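Local coordinates for C-type lectin domain family 4, member a4 (Mus musculus, PDB 3VYK), which binds calcium and, through it, N-glycans carrying bisecting N-acetylglucosamine, and probably serves as an inhibitory pattern-recognition receptor of dendritic cells, at residues W73-I76 and D77-Y81; T86-K90 and G91-Q95. All coordinates share one frame; numbering follows the deposited sequence.

Contact 1 of 2, residues W73-I76 and D77-Y81; sequences WRWI and DQTPY
D77 OD1, which touches W75 CB, is gripped twice by T79. T79 OG1 meets D77 OD1 on the syn side at 2.6 Å, 21° out of the carboxylate plane. T79 N bonds to D77 OD1 at 3.0 Å, from well above that plane. This second bond makes an Asx turn. D77 can fold back this way because its CG sits between backbone N and carbonyl carbon (chi1 69°). The Asx turn overlaps a type I turn, W75 to Q78, closed by Q78 N to W75 O at 3.1 Å.

Beyond the turn the chain runs back past strand 73-75. T79 O lies in the plane of the W75 ring, at the CD1 edge. One water joins W75 N to T79 O, and a second accepts a hydrogen bond from W75 NE1 at 2.8 Å. With CG anti to the backbone N (chi1 -177°), the Y81 ring runs beside W73 and lays one face against W73 CB, a CH-pi contact of 3.7 Å to the centroid. The W73 and W75 rings stand oblique to Y81 and complete an aromatic cluster. Y81 OH bonds to W88 NE1. Polar bonds thus set the turn, while the aromatic groups hold the returning chain to the strand.

Contact 2 of 2, residues T86-K90 and G91-Q95; sequences TFWHK and GEPNQ. With CA (calcium ion), chain C; MAN (alpha-D-mannopyranose), chain B.
W88 overlaps P93 through one face of its indole. P93 CD stands over the six-membered ring, 3.8 Å from its centroid and 18° off the normal, a CH-pi contact. P93 CB lies over the same face, 3.7 Å from W88 CZ3. The two side chains cross at about a right angle. The peptide bond before P93 is cis, and E92 O approaches W88 CB.

Between W88 and P93 the chain makes a type II turn from H89 to E92, closed by E92 N to H89 O at 2.9 Å. G91 takes the positive phi of this turn. Chi1 (-53°) sets E92 CG beside H89 CB, and the bend at chi2 (-66°) carries the carboxylate to the calcium. E92 OE1 and N94 OD1 each bind the metal at 2.4 Å. Mannose O3 and O4 bind it too, and N113, D114 and E98 help complete the shell. E92 OE2 lies 2.6 Å from mannose O4. A water ties E92 OE2 to K90 O, a second-shell link from the turn to the carboxylate. The E-P-N sequence with a cis proline is the sugar-binding signature of mannose-type C-type lectins.

The segments lie in the long loop between strands 73-75 and 100-106. W88 meets W112 of strand 109-115 edge-to-face and touches V101 of strand 100-106. F87 reaches helix 45-53.

Both contacts lie in the C-type lectin domain, with centres about 17 Å apart. Contact 1 comes first along the chain: it holds strand 73-75, which pairs with strand 61-67, and the turn after it. Contact 2 follows farther along the long loop, before strand 100-106. They touch directly. The W73 indole packs on W88 and P93, and Y81 OH lies against T86 CG2. The aromatic cluster of contact 1 thus meets W88, whose partner P93 falls between the calcium ligands E92 and N94 in sequence. Contact 2 supplies these two residues to the calcium that holds the mannose. Contact 1 belongs to the sheet through strand 61-67, and contact 2 reaches it through W112 of strand 109-115.

Contact 1 of 2, residues W73-I76 and D77-Y81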
ATOM      1  N   TRP A  73      10.362  -6.577   7.204  1.00 13.93           N
ATOM      2  CA  TRP A  73       9.143  -5.896   6.763  1.00 13.97           C
ATOM      3  C   TRP A  73       8.071  -6.010   7.802  1.00 14.49           C
ATOM      4  O   TRP A  73       7.804  -7.101   8.322  1.00 15.55           O
ATOM      5  CB  TRP A  73       8.663  -6.424   5.402  1.00 13.62           C
ATOM      6  CG  TRP A  73       9.738  -6.227   4.366  1.00 13.20           C
ATOM      7  CD1 TRP A  73      10.635  -7.174   3.882  1.00 13.52           C
ATOM      8  CD2 TRP A  73      10.125  -4.965   3.726  1.00 12.78           C
ATOM      9  NE1 TRP A  73      11.510  -6.601   2.984  1.00 13.40           N
ATOM     10  CE2 TRP A  73      11.257  -5.277   2.853  1.00 13.16           C
ATOM     11  CE3 TRP A  73       9.655  -3.651   3.782  1.00 12.66           C
ATOM     12  CZ2 TRP A  73      11.871  -4.306   2.077  1.00 13.31           C
ATOM     13  CZ3 TRP A  73      10.283  -2.679   2.989  1.00 12.98           C
ATOM     14  CH2 TRP A  73      11.367  -3.007   2.160  1.00 13.01           C
ATOM     15  N   ARG A  74       7.474  -4.873   8.137  1.00 14.61           N
ATOM     16  CA  ARG A  74       6.454  -4.813   9.190  0.50 14.49           C
ATOM     17  C   ARG A  74       5.265  -3.963   8.775  1.00 14.90           C
ATOM     18  O   ARG A  74       5.425  -2.891   8.196  1.00 14.52           O
ATOM     19  CB  ARG A  74       7.043  -4.285  10.513  1.00 16.43           C
ATOM     20  CG  ARG A  74       8.201  -5.095  11.071  1.00 18.89           C
ATOM     21  CD  ARG A  74       7.739  -6.461  11.559  1.00 21.33           C
ATOM     22  NE  ARG A  74       8.821  -7.254  12.143  1.00 23.47           N
ATOM     23  CZ  ARG A  74       9.530  -8.172  11.484  1.00 25.01           C
ATOM     24  NH1 ARG A  74       9.289  -8.432  10.206  1.00 25.72           N
ATOM     25  NH2 ARG A  74      10.495  -8.837  12.105  1.00 26.34           N
ATOM     26  N   TRP A  75       4.060  -4.456   9.044  1.00 14.26           N
ATOM     27  CA  TRP A  75       2.847  -3.695   8.763  1.00 14.74           C
ATOM     28  C   TRP A  75       2.623  -2.660   9.813  1.00 15.94           C
ATOM     29  O   TRP A  75       2.931  -2.884  10.986  1.00 17.12           O
ATOM     30  CB  TRP A  75       1.626  -4.620   8.724  1.00 14.12           C
ATOM     31  CG  TRP A  75       1.638  -5.577   7.564  1.00 13.87           C
ATOM     32  CD1 TRP A  75       1.787  -6.965   7.604  1.00 14.12           C
ATOM     33  CD2 TRP A  75       1.528  -5.243   6.139  1.00 13.39           C
ATOM     34  NE1 TRP A  75       1.753  -7.494   6.338  1.00 14.32           N
ATOM     35  CE2 TRP A  75       1.599  -6.507   5.414  1.00 13.25           C
ATOM     36  CE3 TRP A  75       1.360  -4.058   5.423  1.00 13.51           C
ATOM     37  CZ2 TRP A  75       1.523  -6.563   4.024  1.00 13.22           C
ATOM     38  CZ3 TRP A  75       1.287  -4.121   4.029  1.00 13.65           C
ATOM     39  CH2 TRP A  75       1.368  -5.343   3.346  1.00 13.64           C
ATOM     40  N   ILE A  76       2.062  -1.528   9.406  1.00 16.47           N
ATOM     41  CA  ILE A  76       1.864  -0.402  10.327  1.00 18.48           C
ATOM     42  C   ILE A  76       0.821  -0.647  11.417  1.00 19.29           C
ATOM     43  O   ILE A  76       0.842   0.039  12.445  1.00 20.86           O
ATOM     44  CB  ILE A  76       1.565   0.915   9.588  1.00 19.22           C
ATOM     45  CG1 ILE A  76       0.284   0.799   8.743  1.00 19.38           C
ATOM     46  CG2 ILE A  76       2.799   1.344   8.797  1.00 20.44           C
ATOM     47  CD1 ILE A  76      -0.135   2.086   8.060  1.00 20.88           C
ATOM     48  N   ASP A  77      -0.078  -1.609  11.208  1.00 19.31           N
ATOM     49  CA  ASP A  77      -1.069  -1.942  12.242  1.00 20.15           C
ATOM     50  C   ASP A  77      -0.592  -3.062  13.158  1.00 20.71           C
ATOM     51  O   ASP A  77      -1.373  -3.589  13.968  1.00 22.11           O
ATOM     52  CB  ASP A  77      -2.432  -2.269  11.627  1.00 20.01           C
ATOM     53  CG  ASP A  77      -2.440  -3.569  10.842  1.00 19.69           C
ATOM     54  OD1 ASP A  77      -1.385  -4.208  10.661  1.00 19.58           O
ATOM     55  OD2 ASP A  77      -3.536  -3.957  10.398  1.00 20.46           O
ATOM     56  N   GLN A  78       0.686  -3.414  13.024  1.00 21.23           N
ATOM     57  CA  GLN A  78       1.355  -4.441  13.830  1.00 22.50           C
ATOM     58  C   GLN A  78       0.819  -5.862  13.644  1.00 21.95           C
ATOM     59  O   GLN A  78       1.206  -6.767  14.393  1.00 23.38           O
ATOM     60  CB  GLN A  78       1.385  -4.057  15.319  1.00 25.26           C
ATOM     61  CG  GLN A  78       2.259  -2.852  15.637  1.00 28.34           C
ATOM     62  CD  GLN A  78       2.000  -2.323  17.032  1.00 31.27           C
ATOM     63  OE1 GLN A  78       0.984  -1.674  17.282  1.00 33.88           O
ATOM     64  NE2 GLN A  78       2.915  -2.603  17.951  1.00 33.51           N
ATOM     65  N   THR A  79      -0.039  -6.074  12.642  1.00 20.83           N
ATOM     66  CA  THR A  79      -0.435  -7.441  12.305  0.75 19.62           C
ATOM     67  C   THR A  79       0.749  -8.163  11.659  1.00 19.81           C
ATOM     68  O   THR A  79       1.589  -7.525  11.029  1.00 18.49           O
ATOM     69  CB  THR A  79      -1.690  -7.513  11.411  1.00 19.92           C
ATOM     70  OG1 THR A  79      -1.461  -6.799  10.190  1.00 19.45           O
ATOM     71  CG2 THR A  79      -2.900  -6.920  12.130  1.00 20.38           C
ATOM     72  N   PRO A  80       0.842  -9.491  11.833  1.00 20.14           N
ATOM     73  CA  PRO A  80       2.054 -10.181  11.395  1.00 19.75           C
ATOM     74  C   PRO A  80       2.277 -10.129   9.886  1.00 19.30           C
ATOM     75  O   PRO A  80       1.319 -10.228   9.102  1.00 19.41           O
ATOM     76  CB  PRO A  80       1.829 -11.631  11.862  1.00 20.76           C
ATOM     77  CG  PRO A  80       0.789 -11.540  12.925  1.00 22.00           C
ATOM     78  CD  PRO A  80      -0.090 -10.398  12.530  1.00 20.98           C
ATOM     79  N   TYR A  81       3.535  -9.944   9.495  1.00 18.64           N
ATOM     80  CA  TYR A  81       3.940 -10.041   8.098  1.00 19.07           C
ATOM     81  C   TYR A  81       3.955 -11.511   7.702  1.00 19.42           C
ATOM     82  O   TYR A  81       4.769 -12.285   8.204  1.00 21.51           O
ATOM     83  CB  TYR A  81       5.319  -9.416   7.921  1.00 19.38           C
ATOM     84  CG  TYR A  81       5.843  -9.376   6.510  1.00 19.48           C
ATOM     85  CD1 TYR A  81       5.275  -8.531   5.559  1.00 19.31           C
ATOM     86  CD2 TYR A  81       6.932 -10.157   6.137  1.00 19.60           C
ATOM     87  CE1 TYR A  81       5.771  -8.481   4.266  1.00 19.31           C
ATOM     88  CE2 TYR A  81       7.441 -10.107   4.846  1.00 20.17           C
ATOM     89  CZ  TYR A  81       6.853  -9.262   3.923  1.00 19.48           C
ATOM     90  OH  TYR A  81       7.347  -9.212   2.637  1.00 21.16           O
TER
HETATM   91  O   HOH W   1       4.166  -6.735  10.939  1.00 19.43           O
HETATM   92  O   HOH W   2       0.914 -10.112   5.773  1.00 24.13           O

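Contact 2 of 2, residues T86-K90 and G91-Q95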
ATOM      1  N   THR A  86       2.873 -12.322  -0.137  1.00 13.23           N
ATOM      2  CA  THR A  86       3.578 -11.123  -0.576  1.00 13.19           C
ATOM      3  C   THR A  86       3.669 -11.098  -2.099  1.00 12.57           C
ATOM      4  O   THR A  86       3.554 -12.141  -2.771  1.00 12.46           O
ATOM      5  CB  THR A  86       4.986 -10.997   0.051  1.00 12.91           C
ATOM      6  OG1 THR A  86       5.856 -12.027  -0.435  1.00 13.51           O
ATOM      7  CG2 THR A  86       4.901 -11.050   1.573  1.00 13.47           C
ATOM      8  N   PHE A  87       3.868  -9.898  -2.649  1.00 12.64           N
ATOM      9  CA  PHE A  87       3.703  -9.685  -4.093  1.00 12.46           C
ATOM     10  C   PHE A  87       4.789  -8.835  -4.698  1.00 12.26           C
ATOM     11  O   PHE A  87       4.542  -8.010  -5.574  1.00 12.83           O
ATOM     12  CB  PHE A  87       2.296  -9.147  -4.373  1.00 12.83           C
ATOM     13  CG  PHE A  87       1.244 -10.033  -3.796  1.00 12.63           C
ATOM     14  CD1 PHE A  87       0.832 -11.170  -4.492  1.00 12.82           C
ATOM     15  CD2 PHE A  87       0.748  -9.803  -2.522  1.00 12.82           C
ATOM     16  CE1 PHE A  87      -0.092 -12.043  -3.935  1.00 12.73           C
ATOM     17  CE2 PHE A  87      -0.164 -10.681  -1.949  1.00 12.68           C
ATOM     18  CZ  PHE A  87      -0.582 -11.799  -2.662  1.00 12.86           C
ATOM     19  N   TRP A  88       6.005  -9.057  -4.227  1.00 11.88           N
ATOM     20  CA  TRP A  88       7.165  -8.337  -4.749  1.00 12.29           C
ATOM     21  C   TRP A  88       7.370  -8.544  -6.226  1.00 12.52           C
ATOM     22  O   TRP A  88       7.318  -9.677  -6.722  1.00 13.10           O
ATOM     23  CB  TRP A  88       8.411  -8.786  -4.014  1.00 12.25           C
ATOM     24  CG  TRP A  88       8.385  -8.495  -2.539  1.00 12.24           C
ATOM     25  CD1 TRP A  88       8.189  -9.392  -1.493  1.00 12.66           C
ATOM     26  CD2 TRP A  88       8.576  -7.194  -1.907  1.00 11.87           C
ATOM     27  NE1 TRP A  88       8.258  -8.754  -0.281  1.00 12.79           N
ATOM     28  CE2 TRP A  88       8.476  -7.424  -0.464  1.00 12.04           C
ATOM     29  CE3 TRP A  88       8.801  -5.900  -2.375  1.00 11.90           C
ATOM     30  CZ2 TRP A  88       8.619  -6.394   0.451  1.00 12.25           C
ATOM     31  CZ3 TRP A  88       8.940  -4.869  -1.434  1.00 12.09           C
ATOM     32  CH2 TRP A  88       8.851  -5.111  -0.060  1.00 12.37           C
ATOM     33  N   HIS A  89       7.644  -7.452  -6.930  1.00 12.59           N
ATOM     34  CA  HIS A  89       8.134  -7.515  -8.315  1.00 13.06           C
ATOM     35  C   HIS A  89       9.395  -8.325  -8.386  1.00 13.75           C
ATOM     36  O   HIS A  89      10.180  -8.356  -7.438  1.00 13.59           O
ATOM     37  CB  HIS A  89       8.427  -6.117  -8.858  1.00 13.36           C
ATOM     38  CG  HIS A  89       7.219  -5.376  -9.358  1.00 13.24           C
ATOM     39  ND1 HIS A  89       6.461  -5.812 -10.400  1.00 13.74           N
ATOM     40  CD2 HIS A  89       6.668  -4.163  -8.953  1.00 13.62           C
ATOM     41  CE1 HIS A  89       5.483  -4.923 -10.634  1.00 14.42           C
ATOM     42  NE2 HIS A  89       5.605  -3.920  -9.742  1.00 13.92           N
ATOM     43  N   LYS A  90       9.630  -8.963  -9.533  1.00 14.80           N
ATOM     44  CA  LYS A  90      10.908  -9.614  -9.762  1.00 16.24           C
ATOM     45  C   LYS A  90      12.044  -8.614  -9.527  1.00 15.70           C
ATOM     46  O   LYS A  90      12.011  -7.481 -10.023  1.00 16.17           O
ATOM     47  CB  LYS A  90      10.957 -10.195 -11.185  1.00 17.74           C
ATOM     48  CG  LYS A  90      12.221 -10.954 -11.542  1.00 21.25           C
ATOM     49  CD  LYS A  90      12.462 -12.156 -10.649  1.00 24.43           C
ATOM     50  CE  LYS A  90      13.678 -12.946 -11.121  1.00 26.85           C
ATOM     51  NZ  LYS A  90      14.854 -12.083 -11.438  1.00 29.22           N
ATOM     52  N   GLY A  91      13.011  -9.032  -8.726  1.00 15.03           N
ATOM     53  CA  GLY A  91      14.180  -8.224  -8.382  1.00 15.21           C
ATOM     54  C   GLY A  91      13.982  -7.293  -7.197  1.00 15.25           C
ATOM     55  O   GLY A  91      14.913  -6.569  -6.828  1.00 16.69           O
ATOM     56  N   GLU A  92      12.785  -7.295  -6.611  1.00 14.34           N
ATOM     57  CA  GLU A  92      12.484  -6.444  -5.453  1.00 13.81           C
ATOM     58  C   GLU A  92      12.205  -7.294  -4.219  1.00 13.75           C
ATOM     59  O   GLU A  92      11.807  -8.449  -4.346  1.00 13.80           O
ATOM     60  CB  GLU A  92      11.276  -5.555  -5.726  1.00 13.44           C
ATOM     61  CG  GLU A  92      11.371  -4.726  -6.998  1.00 13.53           C
ATOM     62  CD  GLU A  92      12.466  -3.660  -6.978  1.00 13.80           C
ATOM     63  OE1 GLU A  92      12.972  -3.223  -5.896  1.00 14.25           O
ATOM     64  OE2 GLU A  92      12.783  -3.204  -8.109  1.00 13.91           O
ATOM     65  N   PRO A  93      12.422  -6.738  -3.012  1.00 13.06           N
ATOM     66  CA  PRO A  93      12.981  -5.412  -2.751  1.00 13.06           C
ATOM     67  C   PRO A  93      14.496  -5.436  -2.957  1.00 13.89           C
ATOM     68  O   PRO A  93      15.112  -6.501  -2.855  1.00 14.53           O
ATOM     69  CB  PRO A  93      12.597  -5.168  -1.291  1.00 12.56           C
ATOM     70  CG  PRO A  93      12.641  -6.532  -0.675  1.00 12.93           C
ATOM     71  CD  PRO A  93      12.182  -7.486  -1.759  1.00 12.86           C
ATOM     72  N   ASN A  94      15.089  -4.289  -3.281  1.00 14.26           N
ATOM     73  CA  ASN A  94      16.488  -4.305  -3.707  1.00 14.63           C
ATOM     74  C   ASN A  94      17.471  -3.366  -3.024  1.00 15.11           C
ATOM     75  O   ASN A  94      18.688  -3.545  -3.186  1.00 16.87           O
ATOM     76  CB  ASN A  94      16.584  -4.128  -5.231  1.00 14.30           C
ATOM     77  CG  ASN A  94      16.157  -2.747  -5.700  1.00 14.63           C
ATOM     78  OD1 ASN A  94      15.456  -1.997  -5.003  1.00 14.08           O
ATOM     79  ND2 ASN A  94      16.584  -2.400  -6.910  1.00 16.09           N
ATOM     80  N   GLN A  95      16.985  -2.375  -2.276  1.00 14.76           N
ATOM     81  CA  GLN A  95      17.891  -1.338  -1.775  1.00 15.18           C
ATOM     82  C   GLN A  95      17.600  -0.934  -0.338  1.00 14.96           C
ATOM     83  O   GLN A  95      16.458  -0.609  -0.002  1.00 14.97           O
ATOM     84  CB  GLN A  95      17.868  -0.138  -2.729  1.00 15.58           C
ATOM     85  CG  GLN A  95      18.513  -0.491  -4.069  1.00 16.37           C
ATOM     86  CD  GLN A  95      18.296   0.501  -5.198  1.00 16.92           C
ATOM     87  OE1 GLN A  95      17.193   1.001  -5.429  1.00 18.82           O
ATOM     88  NE2 GLN A  95      19.361   0.742  -5.957  1.00 17.23           N
TER
HETATM   89 CA    CA C1007      13.334  -0.961  -5.193  1.00 13.53          CA
HETATM   90  C1  MAN B   2      13.991   2.376  -9.914  1.00 15.66           C
HETATM   91  C2  MAN B   2      13.296   2.403  -8.550  1.00 14.62           C
HETATM   92  C3  MAN B   2      13.807   1.258  -7.663  1.00 14.89           C
HETATM   93  C4  MAN B   2      13.652  -0.063  -8.398  1.00 14.52           C
HETATM   94  C5  MAN B   2      14.382   0.009  -9.757  1.00 15.34           C
HETATM   95  C6  MAN B   2      14.221  -1.279 -10.569  1.00 16.73           C
HETATM   96  O2  MAN B   2      11.911   2.225  -8.774  1.00 15.14           O
HETATM   97  O3  MAN B   2      13.120   1.069  -6.421  1.00 14.28           O
HETATM   98  O4  MAN B   2      14.106  -1.041  -7.464  1.00 14.07           O
HETATM   99  O5  MAN B   2      13.873   1.099 -10.517  1.00 15.61           O
HETATM  100  O6  MAN B   2      15.031  -1.191 -11.737  1.00 18.68           O
HETATM  101  O   HOH W   3      13.029  -4.864 -10.344  1.00 19.21           O